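PDB 2OOL: sensor protein from Rhodopseudomonas palustris, which senses light through a bound biliverdin chromophore and probably acts as a histidine kinase, the present chain being its chromophore-binding domain. Local coordinates for residues 117-122 / 307-312; 151-156 / 318-323; 168-173 / 180-185. One frame throughout, in Å; residues are numbered along the deposited sequence.

Two of the three contacts in this phytochrome chromophore-binding domain share one long helix, 308-332; the third packs next to it. Interaction 1 joins the PAS domain to the start of that helix, and interaction 2 uses the same helix farther on, the centres of the two contacts lying about 22 Å apart. Both also touch the second subunit. Interaction 3 packs the neighbouring helix 162-177 against the central sheet of the GAF domain; its centre is about 12 Å from that of interaction 2, and the two touch directly, with Leu321 CD2 3.7 Å from Ala169 CB. Interaction 3 is also the link to the pigment, for Lys183 touches the biliverdin-derived chromophore. The side chain of Val184 is about 10 Å from the bound LBV chromophore.

Interaction 1 of 3, residues 117-122 / 307-312; sequences AFNGIL and SYEVRQ
Ile121 lays its delta methyl over one face of the Tyr308 ring, toward the rim, in a CH-pi contact whose closeness in the model is doubtful. A second branch widens the overlap, for Ile121 CG2 comes 3.7 Å from Tyr308 CE1 and follows the ring toward the phenol end. Tyr308 brings its ring to the isoleucine by setting CG anti to the backbone N (chi1 -166°). Beside this apolar patch the side chains of Asn119 and Glu309 approach from opposite directions, with the amide and carboxylate planes 52° apart. Two residues of the strand thus meet two successive residues of the helix's first turn. The contact bridges two domains of the phytochrome fold: strand 114-125 belongs to the antiparallel PAS sheet, running between strands 105-111 and 128-134, whereas helix 308-332 is the long closing helix of the GAF domain. The axes of the two segments keep 11.4 Å apart, so the gap is spanned by side chains. Ser307 is the N-cap of the helix, its OG accepting a weak bond from Val310 N at 3.3 Å while also pairing with Asp137. On the same turn Arg311 forms a salt bridge to Glu134 of the adjoining PAS strand and a hydrogen bond to the carbonyl of Val306. Arg150 of the second subunit packs on Glu309.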
loop_
_atom_site.group_PDB
_atom_site.type_symbol
_atom_site.label_atom_id
_atom_site.label_comp_id
_atom_site.label_asym_id
_atom_site.label_seq_id
_atom_site.Cartn_x
_atom_site.Cartn_y
_atom_site.Cartn_z
ATOM N N ALA A 117 -14.159 -20.315 -2.456
ATOM C CA ALA A 117 -13.249 -19.450 -1.721
ATOM C C ALA A 117 -13.809 -17.997 -1.595
ATOM O O ALA A 117 -14.297 -17.390 -2.568
ATOM C CB ALA A 117 -11.818 -19.423 -2.434
ATOM N N PHE A 118 -13.671 -17.461 -0.391
ATOM C CA PHE A 118 -14.235 -16.191 0.034
ATOM C C PHE A 118 -13.276 -15.405 0.903
ATOM O O PHE A 118 -12.342 -15.923 1.460
ATOM C CB PHE A 118 -15.475 -16.393 0.890
ATOM C CG PHE A 118 -16.631 -17.040 0.183
ATOM C CD1 PHE A 118 -17.492 -16.287 -0.614
ATOM C CD2 PHE A 118 -16.894 -18.391 0.356
ATOM C CE1 PHE A 118 -18.542 -16.878 -1.289
ATOM C CE2 PHE A 118 -17.952 -18.990 -0.277
ATOM C CZ PHE A 118 -18.784 -18.252 -1.103
ATOM N N ASN A 119 -13.553 -14.099 0.989
ATOM C CA ASN A 119 -12.961 -13.206 1.960
ATOM C C ASN A 119 -13.928 -13.230 3.113
ATOM O O ASN A 119 -15.094 -12.828 2.963
ATOM C CB ASN A 119 -12.894 -11.737 1.450
ATOM C CG ASN A 119 -11.580 -11.362 0.853
ATOM O OD1 ASN A 119 -11.443 -10.227 0.341
ATOM N ND2 ASN A 119 -10.596 -12.233 0.939
ATOM N N GLY A 120 -13.433 -13.637 4.274
ATOM C CA GLY A 120 -14.238 -13.644 5.491
ATOM C C GLY A 120 -14.028 -12.376 6.310
ATOM O O GLY A 120 -12.878 -12.014 6.670
ATOM N N ILE A 121 -15.140 -11.696 6.610
ATOM C CA ILE A 121 -15.104 -10.400 7.288
ATOM C C ILE A 121 -15.857 -10.596 8.602
ATOM O O ILE A 121 -17.053 -10.790 8.610
ATOM C CB ILE A 121 -15.804 -9.270 6.473
ATOM C CG1 ILE A 121 -15.412 -9.315 4.996
ATOM C CG2 ILE A 121 -15.575 -7.868 7.138
ATOM C CD1 ILE A 121 -14.087 -8.821 4.728
ATOM N N LEU A 122 -15.113 -10.531 9.681
ATOM C CA LEU A 122 -15.532 -10.873 11.011
ATOM C C LEU A 122 -15.692 -9.606 11.868
ATOM O O LEU A 122 -14.858 -8.672 11.792
ATOM C CB LEU A 122 -14.395 -11.701 11.596
ATOM C CG LEU A 122 -14.600 -12.851 12.532
ATOM C CD1 LEU A 122 -15.873 -13.671 12.259
ATOM C CD2 LEU A 122 -13.285 -13.678 12.368
ATOM N N SER A 307 -13.000 -5.075 -3.936
ATOM C CA SER A 307 -12.653 -6.061 -2.861
ATOM C C SER A 307 -12.372 -5.404 -1.517
ATOM O O SER A 307 -12.104 -4.231 -1.447
ATOM C CB SER A 307 -11.431 -6.891 -3.247
ATOM O OG SER A 307 -10.242 -6.127 -3.062
ATOM N N TYR A 308 -12.405 -6.162 -0.427
ATOM C CA TYR A 308 -12.214 -5.575 0.875
ATOM C C TYR A 308 -10.877 -4.820 0.977
ATOM O O TYR A 308 -10.803 -3.735 1.591
ATOM C CB TYR A 308 -12.237 -6.655 1.918
ATOM C CG TYR A 308 -12.378 -6.162 3.325
ATOM C CD1 TYR A 308 -13.615 -5.806 3.822
ATOM C CD2 TYR A 308 -11.285 -6.077 4.156
ATOM C CE1 TYR A 308 -13.756 -5.380 5.128
ATOM C CE2 TYR A 308 -11.417 -5.658 5.465
ATOM C CZ TYR A 308 -12.644 -5.299 5.935
ATOM O OH TYR A 308 -12.792 -4.879 7.245
ATOM N N GLU A 309 -9.820 -5.426 0.422
ATOM C CA GLU A 309 -8.484 -4.891 0.509
ATOM C C GLU A 309 -8.365 -3.575 -0.291
ATOM O O GLU A 309 -7.679 -2.660 0.154
ATOM C CB GLU A 309 -7.427 -5.903 -0.014
ATOM C CG GLU A 309 -7.286 -7.219 0.791
ATOM C CD GLU A 309 -8.127 -8.369 0.232
ATOM O OE1 GLU A 309 -9.236 -8.104 -0.302
ATOM O OE2 GLU A 309 -7.664 -9.541 0.315
ATOM N N VAL A 310 -9.042 -3.474 -1.436
ATOM C CA VAL A 310 -9.086 -2.215 -2.161
ATOM C C VAL A 310 -9.810 -1.117 -1.375
ATOM O O VAL A 310 -9.376 0.048 -1.387
ATOM C CB VAL A 310 -9.632 -2.361 -3.583
ATOM C CG1 VAL A 310 -9.781 -0.963 -4.254
ATOM C CG2 VAL A 310 -8.659 -3.236 -4.434
ATOM N N ARG A 311 -10.869 -1.488 -0.662
ATOM C CA ARG A 311 -11.597 -0.576 0.217
ATOM C C ARG A 311 -10.744 -0.136 1.374
ATOM O O ARG A 311 -10.790 1.045 1.730
ATOM C CB ARG A 311 -12.967 -1.162 0.664
ATOM C CG ARG A 311 -13.828 -1.517 -0.568
ATOM C CD ARG A 311 -15.317 -1.736 -0.392
ATOM N NE ARG A 311 -15.761 -2.494 0.765
ATOM C CZ ARG A 311 -15.889 -3.828 0.817
ATOM N NH1 ARG A 311 -15.513 -4.611 -0.198
ATOM N NH2 ARG A 311 -16.368 -4.392 1.903
ATOM N N GLN A 312 -9.930 -1.028 1.947
ATOM C CA GLN A 312 -9.000 -0.638 2.997
ATOM C C GLN A 312 -7.948 0.377 2.471
ATOM O O GLN A 312 -7.448 1.214 3.248
ATOM C CB GLN A 312 -8.267 -1.824 3.590
ATOM C CG GLN A 312 -9.110 -2.790 4.417
ATOM C CD GLN A 312 -8.274 -3.955 4.927
ATOM O OE1 GLN A 312 -7.668 -4.722 4.138
ATOM N NE2 GLN A 312 -8.198 -4.072 6.236
#

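Interaction 2 of 3, residues 151-156 / 318-323; sequences VAIRRL and AQVLTW
Val320 is the bump of this contact, and the hollow that takes it is formed by Ile153 and Leu156, one turn apart on the facing helix. Its two methyls share the work. Val320 CG1, anti to the backbone N (chi1 174°), lies 4.0 Å from Leu156 CB and also approaches the carbonyl oxygen of Ile153. The other methyl, Val320 CG2, meets Ile153 CG1 at 4.1 Å, where the two side chains cross at about a right angle. CG1 thus sits in the notch between the two residues, while CG2 meets Ile153 alone. Leu156 answers from its own side: its CD2 settles over the backbone of the opposite helix, 4.0 Å from Leu321 N, and its CD1 stands 4.4 Å from Leu321 CD1. No hydrogen bond crosses the contact, which relies on matched apolar shapes. The helices run almost parallel, their segment axes 12° apart in direction and 9.8 Å apart at closest approach, near enough for short branched side chains to fill the interface. In the surrounding fold, Leu156 rests on Ile168 and Leu321 on Ala165, both of helix 162-177, so that the three helices pack mutually. Strand 280-288 of the GAF sheet meets Ala318 and Leu321 through Ile284 and Ile286, while Trp323 stacks edge-to-face with Trp323 of the second subunit, consistent with a helical dimer interface.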
loop_
_atom_site.group_PDB
_atom_site.type_symbol
_atom_site.label_atom_id
_atom_site.label_comp_id
_atom_site.label_asym_id
_atom_site.label_seq_id
_atom_site.Cartn_x
_atom_site.Cartn_y
_atom_site.Cartn_z
ATOM N N VAL A 151 3.041 6.569 -3.655
ATOM C CA VAL A 151 3.358 7.866 -4.252
ATOM C C VAL A 151 2.205 8.854 -3.998
ATOM O O VAL A 151 2.443 10.007 -3.718
ATOM C CB VAL A 151 3.898 7.814 -5.756
ATOM C CG1 VAL A 151 4.624 6.498 -6.079
ATOM C CG2 VAL A 151 2.830 8.172 -6.815
ATOM N N ALA A 152 0.963 8.385 -4.030
ATOM C CA ALA A 152 -0.211 9.207 -3.642
ATOM C C ALA A 152 -0.131 9.757 -2.200
ATOM O O ALA A 152 -0.374 10.933 -1.988
ATOM C CB ALA A 152 -1.495 8.419 -3.830
ATOM N N ILE A 153 0.182 8.913 -1.221
ATOM C CA ILE A 153 0.309 9.355 0.185
ATOM C C ILE A 153 1.369 10.454 0.314
ATOM O O ILE A 153 1.183 11.452 0.991
ATOM C CB ILE A 153 0.760 8.203 1.124
ATOM C CG1 ILE A 153 -0.366 7.210 1.386
ATOM C CG2 ILE A 153 1.277 8.753 2.475
ATOM C CD1 ILE A 153 0.092 5.982 2.231
ATOM N N ARG A 154 2.507 10.226 -0.313
ATOM C CA ARG A 154 3.571 11.215 -0.344
ATOM C C ARG A 154 3.155 12.552 -1.010
ATOM O O ARG A 154 3.547 13.629 -0.545
ATOM C CB ARG A 154 4.767 10.603 -1.063
ATOM C CG ARG A 154 6.014 11.430 -1.042
ATOM C CD ARG A 154 6.952 10.876 -2.086
ATOM N NE ARG A 154 6.663 11.417 -3.415
ATOM C CZ ARG A 154 6.965 10.816 -4.569
ATOM N NH1 ARG A 154 7.535 9.605 -4.577
ATOM N NH2 ARG A 154 6.694 11.427 -5.732
ATOM N N ARG A 155 2.367 12.475 -2.080
ATOM C CA ARG A 155 1.924 13.671 -2.796
ATOM C C ARG A 155 0.899 14.430 -1.982
ATOM O O ARG A 155 0.922 15.657 -1.910
ATOM C CB ARG A 155 1.309 13.320 -4.147
ATOM C CG ARG A 155 2.338 13.138 -5.228
ATOM C CD ARG A 155 1.779 12.423 -6.462
ATOM N NE ARG A 155 2.875 12.098 -7.390
ATOM C CZ ARG A 155 2.729 11.534 -8.594
ATOM N NH1 ARG A 155 1.516 11.222 -9.071
ATOM N NH2 ARG A 155 3.807 11.273 -9.320
ATOM N N LEU A 156 -0.008 13.681 -1.379
ATOM C CA LEU A 156 -1.030 14.253 -0.537
ATOM C C LEU A 156 -0.349 15.060 0.553
ATOM O O LEU A 156 -0.777 16.155 0.868
ATOM C CB LEU A 156 -1.874 13.127 0.071
ATOM C CG LEU A 156 -3.394 13.140 -0.042
ATOM C CD1 LEU A 156 -3.916 13.800 -1.248
ATOM C CD2 LEU A 156 -3.939 11.664 0.036
ATOM N N ALA A 318 -8.013 8.207 2.474
ATOM C CA ALA A 318 -8.936 9.102 3.107
ATOM C C ALA A 318 -8.371 9.610 4.409
ATOM O O ALA A 318 -8.485 10.810 4.708
ATOM C CB ALA A 318 -10.251 8.411 3.347
ATOM N N GLN A 319 -7.799 8.701 5.204
ATOM C CA GLN A 319 -7.217 9.071 6.486
ATOM C C GLN A 319 -5.991 10.033 6.305
ATOM O O GLN A 319 -5.798 10.950 7.116
ATOM C CB GLN A 319 -6.821 7.843 7.296
ATOM C CG GLN A 319 -8.000 6.946 7.812
ATOM C CD GLN A 319 -7.514 5.635 8.432
ATOM O OE1 GLN A 319 -6.314 5.341 8.384
ATOM N NE2 GLN A 319 -8.459 4.800 8.970
ATOM N N VAL A 320 -5.161 9.829 5.291
ATOM C CA VAL A 320 -4.042 10.765 5.029
ATOM C C VAL A 320 -4.539 12.127 4.558
ATOM O O VAL A 320 -3.964 13.190 4.940
ATOM C CB VAL A 320 -3.057 10.208 3.983
ATOM C CG1 VAL A 320 -1.928 11.285 3.589
ATOM C CG2 VAL A 320 -2.443 8.928 4.477
ATOM N N LEU A 321 -5.564 12.097 3.692
ATOM C CA LEU A 321 -6.264 13.311 3.249
ATOM C C LEU A 321 -6.777 14.040 4.499
ATOM O O LEU A 321 -6.557 15.241 4.667
ATOM C CB LEU A 321 -7.453 12.962 2.326
ATOM C CG LEU A 321 -8.294 14.126 1.763
ATOM C CD1 LEU A 321 -7.421 15.160 0.979
ATOM C CD2 LEU A 321 -9.478 13.691 0.913
ATOM N N THR A 322 -7.450 13.308 5.373
ATOM C CA THR A 322 -7.981 13.869 6.615
ATOM C C THR A 322 -6.921 14.623 7.411
ATOM O O THR A 322 -7.137 15.768 7.811
ATOM C CB THR A 322 -8.614 12.757 7.465
ATOM O OG1 THR A 322 -9.580 12.050 6.660
ATOM C CG2 THR A 322 -9.278 13.328 8.737
ATOM N N TRP A 323 -5.760 14.020 7.613
ATOM C CA TRP A 323 -4.650 14.722 8.270
ATOM C C TRP A 323 -4.223 16.007 7.539
ATOM O O TRP A 323 -3.940 17.038 8.177
ATOM C CB TRP A 323 -3.443 13.806 8.350
ATOM C CG TRP A 323 -2.236 14.457 8.862
ATOM C CD1 TRP A 323 -1.169 14.879 8.146
ATOM C CD2 TRP A 323 -1.953 14.755 10.228
ATOM N NE1 TRP A 323 -0.237 15.440 8.975
ATOM C CE2 TRP A 323 -0.695 15.384 10.262
ATOM C CE3 TRP A 323 -2.652 14.571 11.426
ATOM C CZ2 TRP A 323 -0.104 15.821 11.454
ATOM C CZ3 TRP A 323 -2.058 14.998 12.619
ATOM C CH2 TRP A 323 -0.802 15.619 12.618
#

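Interaction 3 of 3, residues 168-173 / 180-185; sequences IAASEV and DRIKVY
Ile182 and Ala170 account for most of this contact, with Val173 as their flank. The isoleucine points toward helix 162-177, where the alanine's small side chain allows the strand to come near: the two segment axes approach to 7.8 Å and run roughly antiparallel, at 152°. Ile182 CG2 is anti to the backbone N, and CG1 is anti to the carbonyl carbon (chi1 -49°). Ile182 CG2 settles 3.8 Å from Ala170 CB and 3.6 Å from Ala170 O, so this methyl touches both side chain and backbone of the helix. Val173, one turn on, crosses the isoleucine obliquely. Val173 CG1 lies 3.9 Å from Ile182 CG2 and 4.0 Å from Ile182 CD1, thereby meeting both branches. Val184, two residues along the strand, adds a looser touch, its CG2 4.3 Å from Ala170 CB. This is a helix packed on one face of the antiparallel GAF sheet, and Cys298 of the adjacent strand 291-300 touches both Ile182 and Val173, widening the apolar surface beside Ile182. Where the strand begins, Asp180 and Arg181 both face His299 in a classic beta bulge. The contact is apolar apart from the backbone oxygen of Ala170, and no hydrogen bond crosses it. It therefore holds by van der Waals packing: the strand's helix-facing side serves the core, whereas Lys183 points away from the helix and touches the chromophore.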
loop_
_atom_site.group_PDB
_atom_site.type_symbol
_atom_site.label_atom_id
_atom_site.label_comp_id
_atom_site.label_asym_id
_atom_site.label_seq_id
_atom_site.Cartn_x
_atom_site.Cartn_y
_atom_site.Cartn_z
ATOM N N ILE A 168 -5.827 14.918 -5.608
ATOM C CA ILE A 168 -4.880 13.823 -5.501
ATOM C C ILE A 168 -5.636 12.618 -4.917
ATOM O O ILE A 168 -5.557 11.537 -5.436
ATOM C CB ILE A 168 -3.645 14.208 -4.625
ATOM C CG1 ILE A 168 -2.783 15.276 -5.347
ATOM C CG2 ILE A 168 -2.806 12.967 -4.274
ATOM C CD1 ILE A 168 -1.983 16.243 -4.452
ATOM N N ALA A 169 -6.412 12.815 -3.863
ATOM C CA ALA A 169 -7.145 11.693 -3.244
ATOM C C ALA A 169 -8.086 11.044 -4.242
ATOM O O ALA A 169 -8.064 9.832 -4.378
ATOM C CB ALA A 169 -7.902 12.147 -2.014
ATOM N N ALA A 170 -8.880 11.844 -4.957
ATOM C CA ALA A 170 -9.944 11.335 -5.852
ATOM C C ALA A 170 -9.371 10.568 -7.011
ATOM O O ALA A 170 -9.872 9.500 -7.371
ATOM C CB ALA A 170 -10.850 12.473 -6.375
ATOM N N SER A 171 -8.326 11.129 -7.614
ATOM C CA SER A 171 -7.681 10.488 -8.751
ATOM C C SER A 171 -7.002 9.159 -8.391
ATOM O O SER A 171 -7.106 8.186 -9.122
ATOM C CB SER A 171 -6.684 11.464 -9.431
ATOM O OG SER A 171 -5.667 11.819 -8.510
ATOM N N GLU A 172 -6.337 9.076 -7.253
ATOM C CA GLU A 172 -5.795 7.766 -6.845
ATOM C C GLU A 172 -6.897 6.746 -6.548
ATOM O O GLU A 172 -6.795 5.581 -6.906
ATOM C CB GLU A 172 -4.878 7.890 -5.633
ATOM C CG GLU A 172 -4.415 6.490 -5.044
ATOM C CD GLU A 172 -3.326 5.812 -5.888
ATOM O OE1 GLU A 172 -2.843 6.415 -6.854
ATOM O OE2 GLU A 172 -2.921 4.678 -5.565
ATOM N N VAL A 173 -7.955 7.182 -5.893
ATOM C CA VAL A 173 -9.099 6.311 -5.649
ATOM C C VAL A 173 -9.693 5.811 -6.971
ATOM O O VAL A 173 -10.074 4.646 -7.075
ATOM C CB VAL A 173 -10.163 6.984 -4.725
ATOM C CG1 VAL A 173 -11.505 6.273 -4.780
ATOM C CG2 VAL A 173 -9.697 6.995 -3.258
ATOM N N ASP A 180 -16.178 4.954 -12.503
ATOM C CA ASP A 180 -16.325 6.063 -13.459
ATOM C C ASP A 180 -16.092 7.497 -12.939
ATOM O O ASP A 180 -15.643 8.357 -13.675
ATOM C CB ASP A 180 -17.745 5.965 -14.050
ATOM C CG ASP A 180 -17.882 4.810 -15.040
ATOM O OD1 ASP A 180 -16.853 4.499 -15.661
ATOM O OD2 ASP A 180 -18.970 4.213 -15.202
ATOM N N ARG A 181 -16.423 7.766 -11.686
ATOM C CA ARG A 181 -16.447 9.134 -11.147
ATOM C C ARG A 181 -16.247 9.138 -9.648
ATOM O O ARG A 181 -16.999 8.506 -8.919
ATOM C CB ARG A 181 -17.795 9.797 -11.452
ATOM C CG ARG A 181 -17.874 11.289 -11.068
ATOM C CD ARG A 181 -19.197 11.901 -11.496
ATOM N NE ARG A 181 -20.352 11.290 -10.840
ATOM C CZ ARG A 181 -21.593 11.335 -11.312
ATOM N NH1 ARG A 181 -22.555 10.785 -10.632
ATOM N NH2 ARG A 181 -21.881 11.932 -12.441
ATOM N N ILE A 182 -15.204 9.818 -9.197
ATOM C CA ILE A 182 -14.914 9.964 -7.787
ATOM C C ILE A 182 -15.039 11.439 -7.427
ATOM O O ILE A 182 -14.442 12.292 -8.083
ATOM C CB ILE A 182 -13.487 9.480 -7.462
ATOM C CG1 ILE A 182 -13.202 8.088 -8.053
ATOM C CG2 ILE A 182 -13.191 9.536 -5.958
ATOM C CD1 ILE A 182 -14.168 7.002 -7.742
ATOM N N LYS A 183 -15.798 11.726 -6.359
ATOM C CA LYS A 183 -16.073 13.106 -5.906
ATOM C C LYS A 183 -15.648 13.271 -4.463
ATOM O O LYS A 183 -15.830 12.390 -3.684
ATOM C CB LYS A 183 -17.568 13.411 -6.014
ATOM C CG LYS A 183 -18.096 13.438 -7.503
ATOM C CD LYS A 183 -19.588 13.074 -7.611
ATOM C CE LYS A 183 -19.874 11.656 -7.138
ATOM N NZ LYS A 183 -19.741 10.594 -8.139
ATOM N N VAL A 184 -15.089 14.420 -4.105
ATOM C CA VAL A 184 -14.894 14.745 -2.692
ATOM C C VAL A 184 -15.957 15.789 -2.355
ATOM O O VAL A 184 -16.052 16.829 -2.993
ATOM C CB VAL A 184 -13.497 15.255 -2.400
ATOM C CG1 VAL A 184 -13.356 15.539 -0.890
ATOM C CG2 VAL A 184 -12.510 14.232 -2.880
ATOM N N TYR A 185 -16.772 15.457 -1.382
ATOM C CA TYR A 185 -17.979 16.189 -1.021
ATOM C C TYR A 185 -17.735 16.719 0.380
ATOM O O TYR A 185 -17.475 15.930 1.285
ATOM C CB TYR A 185 -19.154 15.198 -0.963
ATOM C CG TYR A 185 -20.528 15.799 -0.735
ATOM C CD1 TYR A 185 -21.215 15.609 0.470
ATOM C CD2 TYR A 185 -21.157 16.510 -1.722
ATOM C CE1 TYR A 185 -22.487 16.143 0.675
ATOM C CE2 TYR A 185 -22.436 17.071 -1.524
ATOM C CZ TYR A 185 -23.105 16.862 -0.321
ATOM O OH TYR A 185 -24.378 17.440 -0.137
#